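Local coordinates for DNA sulfur modification protein DndE (Escherichia coli, PDB 4LRV) that takes part in DNA phosphorothioation, the sulfur modification of the DNA sugar-phosphate backbone, and probably binds DNA, at residues L34-S39 / A95-D100; P4-L9 / T58-K63; I30-A35 / I64-E69. All blocks are in the same frame, centred on the assembly; numbering follows the deposited sequence.

Contact 1: residues L34-S39 / A95-D100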
loop_
_atom_site.group_PDB
_atom_site.type_symbol
_atom_site.label_atom_id
_atom_site.label_comp_id
_atom_site.label_asym_id
_atom_site.label_seq_id
_atom_site.Cartn_x
_atom_site.Cartn_y
_atom_site.Cartn_z
ATOM N N LEU A 34 -11.754 -10.439 3.815
ATOM C CA LEU A 34 -11.850 -11.370 2.693
ATOM C C LEU A 34 -12.616 -12.654 3.027
ATOM O O LEU A 34 -13.416 -13.128 2.230
ATOM C CB LEU A 34 -10.456 -11.721 2.180
ATOM C CG LEU A 34 -9.559 -10.546 1.799
ATOM C CD1 LEU A 34 -8.159 -11.050 1.520
ATOM C CD2 LEU A 34 -10.132 -9.751 0.598
ATOM N N ALA A 35 -12.364 -13.215 4.202
ATOM C CA ALA A 35 -13.080 -14.403 4.644
ATOM C C ALA A 35 -14.579 -14.106 4.781
ATOM O O ALA A 35 -15.403 -14.817 4.217
ATOM C CB ALA A 35 -12.504 -14.897 5.940
ATOM N N PHE A 36 -14.929 -13.037 5.499
ATOM C CA PHE A 36 -16.324 -12.617 5.625
ATOM C C PHE A 36 -17.044 -12.581 4.275
ATOM O O PHE A 36 -18.116 -13.171 4.126
ATOM C CB PHE A 36 -16.445 -11.253 6.326
ATOM C CG PHE A 36 -17.870 -10.816 6.566
ATOM C CD1 PHE A 36 -18.613 -11.364 7.598
ATOM C CD2 PHE A 36 -18.469 -9.858 5.751
ATOM C CE1 PHE A 36 -19.928 -10.975 7.818
ATOM C CE2 PHE A 36 -19.793 -9.457 5.965
ATOM C CZ PHE A 36 -20.519 -10.023 7.002
ATOM N N PHE A 37 -16.459 -11.890 3.296
ATOM C CA PHE A 37 -17.130 -11.726 2.000
ATOM C C PHE A 37 -17.152 -12.980 1.125
ATOM O O PHE A 37 -18.064 -13.142 0.323
ATOM C CB PHE A 37 -16.612 -10.511 1.226
ATOM C CG PHE A 37 -17.031 -9.200 1.822
ATOM C CD1 PHE A 37 -18.378 -8.888 1.963
ATOM C CD2 PHE A 37 -16.083 -8.288 2.261
ATOM C CE1 PHE A 37 -18.779 -7.694 2.534
ATOM C CE2 PHE A 37 -16.468 -7.083 2.831
ATOM C CZ PHE A 37 -17.824 -6.781 2.966
ATOM N N ARG A 38 -16.180 -13.874 1.276
ATOM C CA ARG A 38 -16.232 -15.084 0.481
ATOM C C ARG A 38 -17.253 -16.035 1.103
ATOM O O ARG A 38 -17.879 -16.839 0.427
ATOM C CB ARG A 38 -14.837 -15.710 0.268
ATOM C CG ARG A 38 -14.420 -16.802 1.239
ATOM C CD ARG A 38 -13.276 -17.641 0.657
ATOM N NE ARG A 38 -12.083 -16.843 0.364
ATOM C CZ ARG A 38 -11.027 -16.722 1.173
ATOM N NH1 ARG A 38 -10.993 -17.342 2.350
ATOM N NH2 ARG A 38 -9.992 -15.966 0.807
ATOM N N SER A 39 -17.447 -15.898 2.401
ATOM C CA SER A 39 -18.452 -16.667 3.099
ATOM C C SER A 39 -19.858 -16.177 2.742
ATOM O O SER A 39 -20.755 -16.950 2.402
ATOM C CB SER A 39 -18.216 -16.537 4.589
ATOM O OG SER A 39 -19.127 -17.328 5.292
ATOM N N ALA A 95 -18.568 -13.221 13.183
ATOM C CA ALA A 95 -17.517 -14.197 13.490
ATOM C C ALA A 95 -17.710 -15.539 12.780
ATOM O O ALA A 95 -16.769 -16.088 12.216
ATOM C CB ALA A 95 -17.399 -14.404 14.997
ATOM N N ALA A 96 -18.932 -16.062 12.804
ATOM C CA ALA A 96 -19.226 -17.313 12.130
ATOM C C ALA A 96 -18.872 -17.220 10.642
ATOM O O ALA A 96 -18.289 -18.155 10.083
ATOM C CB ALA A 96 -20.686 -17.697 12.321
ATOM N N HIS A 97 -19.218 -16.091 10.016
ATOM C CA HIS A 97 -18.871 -15.839 8.631
ATOM C C HIS A 97 -17.368 -15.734 8.383
ATOM O O HIS A 97 -16.883 -16.191 7.357
ATOM C CB HIS A 97 -19.580 -14.589 8.101
ATOM C CG HIS A 97 -20.913 -14.875 7.488
ATOM N ND1 HIS A 97 -22.094 -14.373 7.996
ATOM C CD2 HIS A 97 -21.252 -15.643 6.427
ATOM C CE1 HIS A 97 -23.101 -14.802 7.259
ATOM N NE2 HIS A 97 -22.618 -15.575 6.302
ATOM N N VAL A 98 -16.627 -15.138 9.310
ATOM C CA VAL A 98 -15.176 -15.070 9.135
ATOM C C VAL A 98 -14.588 -16.479 9.190
ATOM O O VAL A 98 -13.768 -16.849 8.342
ATOM C CB VAL A 98 -14.494 -14.098 10.127
ATOM C CG1 VAL A 98 -12.994 -14.135 9.950
ATOM C CG2 VAL A 98 -14.983 -12.687 9.885
ATOM N N GLU A 99 -15.057 -17.269 10.156
ATOM C CA GLU A 99 -14.627 -18.664 10.315
ATOM C C GLU A 99 -14.944 -19.493 9.079
ATOM O O GLU A 99 -14.079 -20.209 8.569
ATOM C CB GLU A 99 -15.283 -19.292 11.550
ATOM C CG GLU A 99 -15.097 -20.789 11.714
ATOM C CD GLU A 99 -16.101 -21.400 12.702
ATOM O OE1 GLU A 99 -17.059 -20.689 13.114
ATOM O OE2 GLU A 99 -15.937 -22.591 13.076
ATOM N N ASP A 100 -16.179 -19.396 8.599
ATOM C CA ASP A 100 -16.598 -20.157 7.425
ATOM C C ASP A 100 -15.747 -19.782 6.207
ATOM O O ASP A 100 -15.139 -20.640 5.587
ATOM C CB ASP A 100 -18.084 -19.938 7.154
ATOM C CG ASP A 100 -18.545 -20.626 5.895
ATOM O OD1 ASP A 100 -18.695 -21.869 5.927
ATOM O OD2 ASP A 100 -18.749 -19.927 4.873
#

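Contact 2: residues P4-L9 / T58-K63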
loop_
_atom_site.group_PDB
_atom_site.type_symbol
_atom_site.label_atom_id
_atom_site.label_comp_id
_atom_site.label_asym_id
_atom_site.label_seq_id
_atom_site.Cartn_x
_atom_site.Cartn_y
_atom_site.Cartn_z
ATOM N N PRO A 4 -20.801 -3.740 17.687
ATOM C CA PRO A 4 -20.248 -2.895 18.735
ATOM C C PRO A 4 -19.005 -2.155 18.252
ATOM O O PRO A 4 -18.585 -2.348 17.119
ATOM C CB PRO A 4 -19.887 -3.904 19.838
ATOM C CG PRO A 4 -19.689 -5.165 19.145
ATOM C CD PRO A 4 -20.633 -5.171 17.990
ATOM N N ASN A 5 -18.431 -1.315 19.111
ATOM C CA ASN A 5 -17.191 -0.599 18.800
ATOM C C ASN A 5 -15.982 -1.530 18.673
ATOM O O ASN A 5 -15.030 -1.227 17.952
ATOM C CB ASN A 5 -16.913 0.475 19.865
ATOM C CG ASN A 5 -16.579 -0.120 21.235
ATOM O OD1 ASN A 5 -15.612 0.292 21.888
ATOM N ND2 ASN A 5 -17.380 -1.096 21.678
ATOM N N ARG A 6 -16.019 -2.653 19.386
ATOM C CA ARG A 6 -14.931 -3.624 19.330
ATOM C C ARG A 6 -15.406 -5.065 19.529
ATOM O O ARG A 6 -16.425 -5.318 20.171
ATOM C CB ARG A 6 -13.802 -3.265 20.307
ATOM C CG ARG A 6 -14.239 -3.017 21.716
ATOM C CD ARG A 6 -13.047 -2.824 22.609
ATOM N NE ARG A 6 -12.767 -1.424 22.921
ATOM C CZ ARG A 6 -12.219 -1.024 24.070
ATOM N NH1 ARG A 6 -11.903 -1.916 25.000
ATOM N NH2 ARG A 6 -12.006 0.266 24.302
HETATM N N MSE A 7 -14.665 -6.008 18.952
HETATM C CA MSE A 7 -15.056 -7.410 19.024
HETATM C C MSE A 7 -13.874 -8.332 18.891
HETATM O O MSE A 7 -12.790 -7.905 18.490
HETATM C CB MSE A 7 -16.077 -7.749 17.934
HETATM C CG MSE A 7 -15.614 -7.463 16.541
HETATM SE SE MSE A 7 -16.580 -5.971 15.732
HETATM C CE MSE A 7 -15.618 -4.534 16.535
ATOM N N ALA A 8 -14.104 -9.599 19.223
ATOM C CA ALA A 8 -13.102 -10.647 19.104
ATOM C C ALA A 8 -13.603 -11.789 18.213
ATOM O O ALA A 8 -14.807 -11.992 18.078
ATOM C CB ALA A 8 -12.726 -11.177 20.487
ATOM N N LEU A 9 -12.672 -12.512 17.595
ATOM C CA LEU A 9 -12.986 -13.753 16.897
ATOM C C LEU A 9 -12.785 -14.945 17.836
ATOM O O LEU A 9 -12.462 -14.774 19.006
ATOM C CB LEU A 9 -12.106 -13.895 15.650
ATOM C CG LEU A 9 -12.476 -12.897 14.555
ATOM C CD1 LEU A 9 -11.493 -12.935 13.411
ATOM C CD2 LEU A 9 -13.882 -13.168 14.049
ATOM N N THR A 58 -7.640 -14.113 21.269
ATOM C CA THR A 58 -6.709 -13.383 22.100
ATOM C C THR A 58 -7.025 -11.887 22.179
ATOM O O THR A 58 -6.895 -11.280 23.239
ATOM C CB THR A 58 -5.294 -13.572 21.539
ATOM O OG1 THR A 58 -5.047 -14.971 21.377
ATOM C CG2 THR A 58 -4.248 -12.974 22.457
ATOM N N LEU A 59 -7.443 -11.302 21.059
ATOM C CA LEU A 59 -7.507 -9.847 20.928
ATOM C C LEU A 59 -8.910 -9.303 20.741
ATOM O O LEU A 59 -9.647 -9.790 19.891
ATOM C CB LEU A 59 -6.640 -9.399 19.743
ATOM C CG LEU A 59 -5.196 -8.981 20.023
ATOM C CD1 LEU A 59 -4.583 -9.777 21.176
ATOM C CD2 LEU A 59 -4.341 -9.097 18.754
ATOM N N VAL A 60 -9.270 -8.283 21.520
ATOM C CA VAL A 60 -10.494 -7.519 21.249
ATOM C C VAL A 60 -10.097 -6.248 20.484
ATOM O O VAL A 60 -9.663 -5.259 21.084
ATOM C CB VAL A 60 -11.249 -7.126 22.549
ATOM C CG1 VAL A 60 -12.557 -6.440 22.209
ATOM C CG2 VAL A 60 -11.510 -8.329 23.436
ATOM N N LEU A 61 -10.215 -6.285 19.161
ATOM C CA LEU A 61 -9.812 -5.147 18.334
ATOM C C LEU A 61 -10.984 -4.256 17.994
ATOM O O LEU A 61 -12.114 -4.717 17.926
ATOM C CB LEU A 61 -9.152 -5.620 17.040
ATOM C CG LEU A 61 -8.024 -6.631 17.197
ATOM C CD1 LEU A 61 -7.651 -7.186 15.849
ATOM C CD2 LEU A 61 -6.811 -6.028 17.916
ATOM N N ASP A 62 -10.709 -2.978 17.779
ATOM C CA ASP A 62 -11.712 -2.039 17.286
ATOM C C ASP A 62 -12.342 -2.499 15.984
ATOM O O ASP A 62 -11.670 -3.056 15.109
ATOM C CB ASP A 62 -11.092 -0.661 17.052
ATOM C CG ASP A 62 -10.459 -0.089 18.292
ATOM O OD1 ASP A 62 -10.944 -0.366 19.407
ATOM O OD2 ASP A 62 -9.465 0.652 18.144
ATOM N N LYS A 63 -13.634 -2.246 15.853
ATOM C CA LYS A 63 -14.352 -2.502 14.612
ATOM C C LYS A 63 -13.640 -1.943 13.383
ATOM O O LYS A 63 -13.626 -2.580 12.333
ATOM C CB LYS A 63 -15.769 -1.940 14.692
ATOM C CG LYS A 63 -16.657 -2.363 13.523
ATOM C CD LYS A 63 -18.131 -2.126 13.823
ATOM C CE LYS A 63 -18.440 -0.646 14.039
ATOM N NZ LYS A 63 -19.599 -0.490 14.943
#

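Contact 3: residues I30-A35 / I64-E69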
loop_
_atom_site.group_PDB
_atom_site.type_symbol
_atom_site.label_atom_id
_atom_site.label_comp_id
_atom_site.label_asym_id
_atom_site.label_seq_id
_atom_site.Cartn_x
_atom_site.Cartn_y
_atom_site.Cartn_z
ATOM N N ILE A 30 -7.114 -7.996 7.439
ATOM C CA ILE A 30 -7.490 -7.957 6.029
ATOM C C ILE A 30 -8.061 -9.304 5.597
ATOM O O ILE A 30 -8.961 -9.360 4.768
ATOM C CB ILE A 30 -6.299 -7.571 5.107
ATOM C CG1 ILE A 30 -5.981 -6.073 5.231
ATOM C CG2 ILE A 30 -6.611 -7.920 3.652
ATOM C CD1 ILE A 30 -4.656 -5.649 4.586
ATOM N N ALA A 31 -7.518 -10.385 6.154
ATOM C CA ALA A 31 -7.984 -11.721 5.827
ATOM C C ALA A 31 -9.386 -11.945 6.382
ATOM O O ALA A 31 -10.187 -12.668 5.791
ATOM C CB ALA A 31 -7.038 -12.749 6.377
ATOM N N ALA A 32 -9.675 -11.322 7.521
ATOM C CA ALA A 32 -10.993 -11.391 8.104
ATOM C C ALA A 32 -12.031 -10.739 7.171
ATOM O O ALA A 32 -13.139 -11.257 7.005
ATOM C CB ALA A 32 -10.991 -10.751 9.476
ATOM N N ARG A 33 -11.666 -9.620 6.547
ATOM C CA ARG A 33 -12.543 -8.983 5.571
ATOM C C ARG A 33 -12.827 -9.905 4.404
ATOM O O ARG A 33 -13.995 -10.140 4.063
ATOM C CB ARG A 33 -11.934 -7.690 5.057
ATOM C CG ARG A 33 -11.772 -6.666 6.136
ATOM C CD ARG A 33 -11.027 -5.485 5.641
ATOM N NE ARG A 33 -10.396 -4.829 6.770
ATOM C CZ ARG A 33 -9.534 -3.828 6.669
ATOM N NH1 ARG A 33 -9.190 -3.358 5.473
ATOM N NH2 ARG A 33 -9.014 -3.306 7.774
ATOM N N LEU A 34 -11.754 -10.439 3.815
ATOM C CA LEU A 34 -11.850 -11.370 2.693
ATOM C C LEU A 34 -12.616 -12.654 3.027
ATOM O O LEU A 34 -13.416 -13.128 2.230
ATOM C CB LEU A 34 -10.456 -11.721 2.180
ATOM C CG LEU A 34 -9.559 -10.546 1.799
ATOM C CD1 LEU A 34 -8.159 -11.050 1.520
ATOM C CD2 LEU A 34 -10.132 -9.751 0.598
ATOM N N ALA A 35 -12.364 -13.215 4.202
ATOM C CA ALA A 35 -13.080 -14.403 4.644
ATOM C C ALA A 35 -14.579 -14.106 4.781
ATOM O O ALA A 35 -15.403 -14.817 4.217
ATOM C CB ALA A 35 -12.504 -14.897 5.940
ATOM N N ILE A 64 -13.036 -0.769 13.524
ATOM C CA ILE A 64 -12.397 -0.105 12.395
ATOM C C ILE A 64 -11.131 -0.844 12.002
ATOM O O ILE A 64 -10.805 -0.959 10.820
ATOM C CB ILE A 64 -12.069 1.361 12.688
ATOM C CG1 ILE A 64 -13.202 2.012 13.476
ATOM C CG2 ILE A 64 -11.826 2.112 11.371
ATOM C CD1 ILE A 64 -13.105 3.533 13.559
ATOM N N THR A 65 -10.432 -1.353 13.007
ATOM C CA THR A 65 -9.272 -2.189 12.785
ATOM C C THR A 65 -9.656 -3.435 11.991
ATOM O O THR A 65 -8.996 -3.769 11.008
ATOM C CB THR A 65 -8.618 -2.619 14.109
ATOM O OG1 THR A 65 -8.433 -1.476 14.949
ATOM C CG2 THR A 65 -7.282 -3.257 13.845
ATOM N N TRP A 66 -10.713 -4.119 12.427
ATOM C CA TRP A 66 -11.160 -5.322 11.743
ATOM C C TRP A 66 -11.656 -5.013 10.338
ATOM O O TRP A 66 -11.248 -5.673 9.375
ATOM C CB TRP A 66 -12.288 -6.023 12.501
ATOM C CG TRP A 66 -11.884 -6.823 13.714
ATOM C CD1 TRP A 66 -12.254 -6.580 15.001
ATOM C CD2 TRP A 66 -11.077 -8.009 13.746
ATOM N NE1 TRP A 66 -11.718 -7.522 15.834
ATOM C CE2 TRP A 66 -10.993 -8.416 15.093
ATOM C CE3 TRP A 66 -10.410 -8.765 12.769
ATOM C CZ2 TRP A 66 -10.274 -9.547 15.494
ATOM C CZ3 TRP A 66 -9.698 -9.891 13.170
ATOM C CH2 TRP A 66 -9.631 -10.265 14.524
ATOM N N LEU A 67 -12.528 -4.013 10.221
ATOM C CA LEU A 67 -13.272 -3.817 8.981
ATOM C C LEU A 67 -12.656 -2.833 8.013
ATOM O O LEU A 67 -12.735 -3.044 6.808
ATOM C CB LEU A 67 -14.755 -3.485 9.249
ATOM C CG LEU A 67 -15.473 -4.471 10.192
ATOM C CD1 LEU A 67 -16.951 -4.135 10.319
ATOM C CD2 LEU A 67 -15.272 -5.932 9.747
ATOM N N GLY A 68 -12.049 -1.766 8.533
ATOM C CA GLY A 68 -11.447 -0.723 7.689
ATOM C C GLY A 68 -12.471 -0.050 6.796
ATOM O O GLY A 68 -13.597 0.185 7.229
ATOM N N GLU A 69 -12.083 0.238 5.550
ATOM C CA GLU A 69 -12.982 0.841 4.553
ATOM C C GLU A 69 -14.191 -0.049 4.235
ATOM O O GLU A 69 -15.166 0.409 3.622
ATOM C CB GLU A 69 -12.246 1.121 3.233
ATOM C CG GLU A 69 -10.794 1.558 3.357
ATOM C CD GLU A 69 -10.632 3.062 3.450
ATOM O OE1 GLU A 69 -9.759 3.610 2.728
ATOM O OE2 GLU A 69 -11.382 3.692 4.237
#

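Contact 1: residues L34-S39 / A95-D100
Ser39 and Asp100 make the one hydrogen bond across this helix crossing: Ser39 OG donates to Asp100 OD2 over 2.7 Å, reaching the carboxylate oxygen on its anti side and 17° out of the carboxylate plane. With OG anti to the backbone N of Ser39 (chi1 -177°), the hydroxyl is carried across to the other helix. Ser39 OG also lies at the edge of the His97 imidazole, near its plane, 2.9 Å from CD2. Ser39 is thus wedged between a carboxylate and a ring edge, and its CB also sits close to the carbonyl oxygen of His97.

The aromatic part of the contact lies next to this. The ring of Phe36 meets His97 at its methylene, CD1 standing 3.4 Å from His97 CB; the two rings are turned obliquely to one another, centroids 5.4 Å apart.

Aliphatic contacts complete the interface, Val98 splitting its branches between two residues. Its CG1 touches Ala35 CB at 4.1 Å, while CG2 lies against Phe36 CB. Ala35 CB also presses on Val98 O, 3.3 Å away, and these small side chains let the axes approach to 7.0 Å at a nearly perpendicular crossing of 89°.

The crossing of helices 28-40 and 87-103 is buried inside the subunit. Helix 71-81 covers Phe36 through Thr74 and Leu78, and Trp94 meets the same ring. Phe44 stands edge-to-face with His97, while Thr13 of helix 11-23 packs against Val98.

Contact 2: residues P4-L9 / T58-K63
Lys63 starts with CG anti to its backbone N (chi1 -171°) and then bends at chi3 (63°), which brings its ammonium to the carbonyl of Pro4. NZ donates to Pro4 O at 3.0 Å from well above the carbonyl plane, and it also bonds Leu3 O, so two backbone oxygens grip one charge. Arg6 has CG in the cramped site between backbone N and carbonyl carbon (chi1 52°). Its chain consequently runs beside Asp62, pointing the same way, and crosses Val60 at about a right angle, with CD 3.7 Å from Val60 CG1.

The guanidinium does not bond Asp62: NE and OD1 are 4.1 Å apart, the oxygen lying well out of the guanidinium plane. Both charges are instead paired across a subunit interface, Arg6 with Glu41 of a neighbouring subunit and Asp62 with Arg38 of that same subunit.

The backbones are joined directly. Lys63 N gives Asn5 O an almost straight bond of 2.7 Å, and Met7 N donates to Leu61 O at 3.0 Å; the return bond from Leu61 N to Met7 O is weak. Were Lys63 an alanine, Pro4 O and Leu3 O would probably lose their shared ammonium partner, and the chain ahead of the strand could move more freely.

Arg6 and Asp62 form the antiparallel non-hydrogen-bonded pair and Met7, present as selenomethionine, with Leu61 the hydrogen-bonded one. This is a minimal two-stranded ribbon. DndE is grouped with the Met repressor clan, whose ribbon-helix-helix dimers pair one strand from each subunit; here both strands come from one chain.

Contact 3: residues I30-A35 / I64-E69
Arg33 reaches out extended from CG to NE and lays its guanidinium against the last turn of helix 63-67. Two carbonyls meet the group at its edge, in its plane. NE donates to Trp66 O over 2.9 Å, nearly straight at 173°, and NH2 gives a longer bond of 3.3 Å to Thr65 O, arriving from above that carbonyl's plane. Two bonds in its plane probably limit the rotation of the group. Leu67 O and Gly68 N lie over one face; Leu67 O comes close to NE, but the angle is too poor for a bond. A positive charge beside these carbonyls would be expected to suit the carboxyl end of the helix. Gly68, with phi 61°, leaves the helix just where a CB would run into NH2.

Trp66 holds CG anti to its own carbonyl carbon (chi1 -77°), and the indole meets Ala32: CB sits 3.9 Å from CE3, obliquely to the ring.

Around this joint, Trp66 also stands edge-to-face with Trp94 of helix 87-103, and its NE1 bonds Met7 O of strand 6-7. The first half of helix 28-40 is thus braced against helix 63-67, while helix 11-23 backs Ala31 through Leu17 and Leu20.

From the N terminus, strand 6-7 leads into helices 11-23 and 28-40, and contact 2 closes that loop when the chain returns as strand 61-62. Helix 28-40 lies inside the loop and sends out two ties that cross it: contact 3 to helix 63-67, directly after the returning strand, and contact 1 to the far helix 87-103. These two start from overlapping pieces of one helix, sharing Leu34 and Ala35, and contact 1 closes the longest loop of the three, running past the end of contact 3. Leu9 joins the set, touching Trp66 as well as Ala95 and Val98, so ribbon, short helix and C-terminal helix meet in one core.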